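Long-range contact in type IV pilus assembly protein PilC (Thermus thermophilus, PDB 2WHN), which probably acts as an inner-membrane platform component of the type IV pilus, controlling pilus assembly and disassembly and influencing the localization and activity of the ATPase PilB: residues N81-G86 and L94-L99. Numbering follows the deposited sequence.
Sequences NLVRAG and LILDRL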
loop_
_atom_site.group_PDB
_atom_site.type_symbol
_atom_site.label_atom_id
_atom_site.label_comp_id
_atom_site.label_asym_id
_atom_site.label_seq_id
_atom_site.Cartn_x
_atom_site.Cartn_y
_atom_site.Cartn_z
ATOM N N ASN A 81 -0.416 11.634 -0.774
ATOM C CA ASN A 81 -0.461 12.742 -1.724
ATOM C C ASN A 81 0.063 12.337 -3.100
ATOM O O ASN A 81 -0.484 12.738 -4.124
ATOM C CB ASN A 81 0.313 13.947 -1.184
ATOM C CG ASN A 81 -0.502 14.768 -0.202
ATOM O OD1 ASN A 81 -1.731 14.730 -0.218
ATOM N ND2 ASN A 81 0.180 15.534 0.641
ATOM N N LEU A 82 1.109 11.519 -3.115
ATOM C CA LEU A 82 1.670 11.023 -4.365
ATOM C C LEU A 82 0.714 10.054 -5.059
ATOM O O LEU A 82 0.453 10.176 -6.255
ATOM C CB LEU A 82 3.021 10.351 -4.112
ATOM C CG LEU A 82 4.203 11.317 -4.038
ATOM C CD1 LEU A 82 5.472 10.582 -3.620
ATOM C CD2 LEU A 82 4.392 12.024 -5.383
ATOM N N VAL A 83 0.182 9.105 -4.294
ATOM C CA VAL A 83 -0.871 8.221 -4.786
ATOM C C VAL A 83 -2.060 9.010 -5.315
ATOM O O VAL A 83 -2.635 8.663 -6.348
ATOM C CB VAL A 83 -1.343 7.226 -3.698
ATOM C CG1 VAL A 83 -2.658 6.560 -4.106
ATOM C CG2 VAL A 83 -0.267 6.180 -3.447
ATOM N N ARG A 84 -2.410 10.094 -4.626
ATOM C CA ARG A 84 -3.522 10.939 -5.062
ATOM C C ARG A 84 -3.254 11.581 -6.423
ATOM O O ARG A 84 -4.158 11.705 -7.250
ATOM C CB ARG A 84 -3.825 12.022 -4.023
ATOM C CG ARG A 84 -4.793 13.087 -4.516
ATOM C CD ARG A 84 -6.157 12.482 -4.790
ATOM N NE ARG A 84 -7.033 13.404 -5.506
ATOM C CZ ARG A 84 -8.247 13.089 -5.944
ATOM N NH1 ARG A 84 -8.733 11.870 -5.739
ATOM N NH2 ARG A 84 -8.972 13.992 -6.589
ATOM N N ALA A 85 -2.015 12.001 -6.649
ATOM C CA ALA A 85 -1.629 12.540 -7.952
ATOM C C ALA A 85 -1.705 11.451 -9.024
ATOM O O ALA A 85 -2.124 11.704 -10.152
ATOM C CB ALA A 85 -0.230 13.137 -7.896
ATOM N N GLY A 86 -1.342 10.230 -8.646
ATOM C CA GLY A 86 -1.381 9.093 -9.566
ATOM C C GLY A 86 -2.778 8.718 -10.022
ATOM O O GLY A 86 -2.984 8.361 -11.182
ATOM N N LEU A 94 3.866 4.213 -12.257
ATOM C CA LEU A 94 5.113 4.967 -12.140
ATOM C C LEU A 94 5.311 5.483 -10.721
ATOM O O LEU A 94 6.403 5.397 -10.170
ATOM C CB LEU A 94 5.125 6.153 -13.115
ATOM C CG LEU A 94 4.968 5.856 -14.608
ATOM C CD1 LEU A 94 4.735 7.149 -15.391
ATOM C CD2 LEU A 94 6.194 5.110 -15.133
ATOM N N ILE A 95 4.256 6.063 -10.158
ATOM C CA ILE A 95 4.270 6.517 -8.775
ATOM C C ILE A 95 4.657 5.411 -7.793
ATOM O O ILE A 95 5.458 5.634 -6.886
ATOM C CB ILE A 95 2.910 7.123 -8.370
ATOM C CG1 ILE A 95 2.709 8.473 -9.062
ATOM C CG2 ILE A 95 2.826 7.280 -6.859
ATOM C CD1 ILE A 95 1.254 8.825 -9.335
ATOM N N LEU A 96 4.086 4.223 -7.963
ATOM C CA LEU A 96 4.319 3.144 -7.005
ATOM C C LEU A 96 5.723 2.567 -7.159
ATOM O O LEU A 96 6.368 2.213 -6.173
ATOM C CB LEU A 96 3.277 2.031 -7.165
ATOM C CG LEU A 96 2.118 1.975 -6.170
ATOM C CD1 LEU A 96 2.618 1.664 -4.754
ATOM C CD2 LEU A 96 1.311 3.262 -6.194
ATOM N N ASP A 97 6.209 2.511 -8.394
ATOM C CA ASP A 97 7.572 2.060 -8.656
ATOM C C ASP A 97 8.597 2.955 -7.955
ATOM O O ASP A 97 9.552 2.466 -7.349
ATOM C CB ASP A 97 7.834 2.022 -10.159
ATOM C CG ASP A 97 9.236 1.572 -10.495
ATOM O OD1 ASP A 97 9.769 0.683 -9.802
ATOM O OD2 ASP A 97 9.807 2.108 -11.461
ATOM N N ARG A 98 8.361 4.262 -7.985
ATOM C CA ARG A 98 9.297 5.219 -7.396
ATOM C C ARG A 98 9.202 5.232 -5.873
ATOM O O ARG A 98 10.211 5.320 -5.187
ATOM C CB ARG A 98 9.061 6.624 -7.958
ATOM C CG ARG A 98 9.586 6.827 -9.379
ATOM C CD ARG A 98 11.112 6.897 -9.414
ATOM N NE ARG A 98 11.637 8.160 -8.889
ATOM C CZ ARG A 98 11.700 9.297 -9.580
ATOM N NH1 ARG A 98 11.238 9.355 -10.824
ATOM N NH2 ARG A 98 12.228 10.386 -9.027
ATOM N N LEU A 99 7.982 5.148 -5.350
ATOM C CA LEU A 99 7.781 4.991 -3.912
ATOM C C LEU A 99 8.443 3.714 -3.397
ATOM O O LEU A 99 9.087 3.721 -2.352
ATOM C CB LEU A 99 6.287 4.987 -3.570
ATOM C CG LEU A 99 5.600 6.355 -3.571
ATOM C CD1 LEU A 99 4.092 6.210 -3.391
ATOM C CD2 LEU A 99 6.192 7.243 -2.485
#
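Ile95 packs as a knob into a hole on the neighbouring helix, among Leu82, Val83, Ala85 and Gly86. Both of its branches take part. CG2, anti to the backbone N, lies against the Leu82 side chain, with Leu82 CB 4.1 Å from Ile95 CG2, and also against the backbone, where Val83 N is 4.1 Å from Ile95 CG2. CG1, anti to the carbonyl carbon (chi1 -71°), carries CD1 toward the backbone at Gly86; the modelled approach of that methyl to the glycine is too short to be trusted in detail. Gly86, without a side chain, is where the two backbones come nearest, with its CA 6.3 Å from the CA of Ile95.

The remaining apolar contacts join the ends of branches. Leu82 and Leu99 meet obliquely through single methyls, Leu82 CD1 and Leu99 CD2 being 3.6 Å apart. More loosely, Val83 CG2 faces Leu96 CD2 at 4.3 Å and Leu99 CD1 at 4.4 Å. Val83 also packs on Phe65 and Leu69 of helix 65-70, while Leu96 reaches Leu22 and Ala23 of helix 12-28, which ties the pair into the rest of the bundle.

The short segments run nearly antiparallel, at 156° with axes 9.6 Å apart. Helices 77-89 and 92-109, joined by a link of two residues, thus form a helical hairpin within the all-helical N-terminal domain of this GspF-family protein.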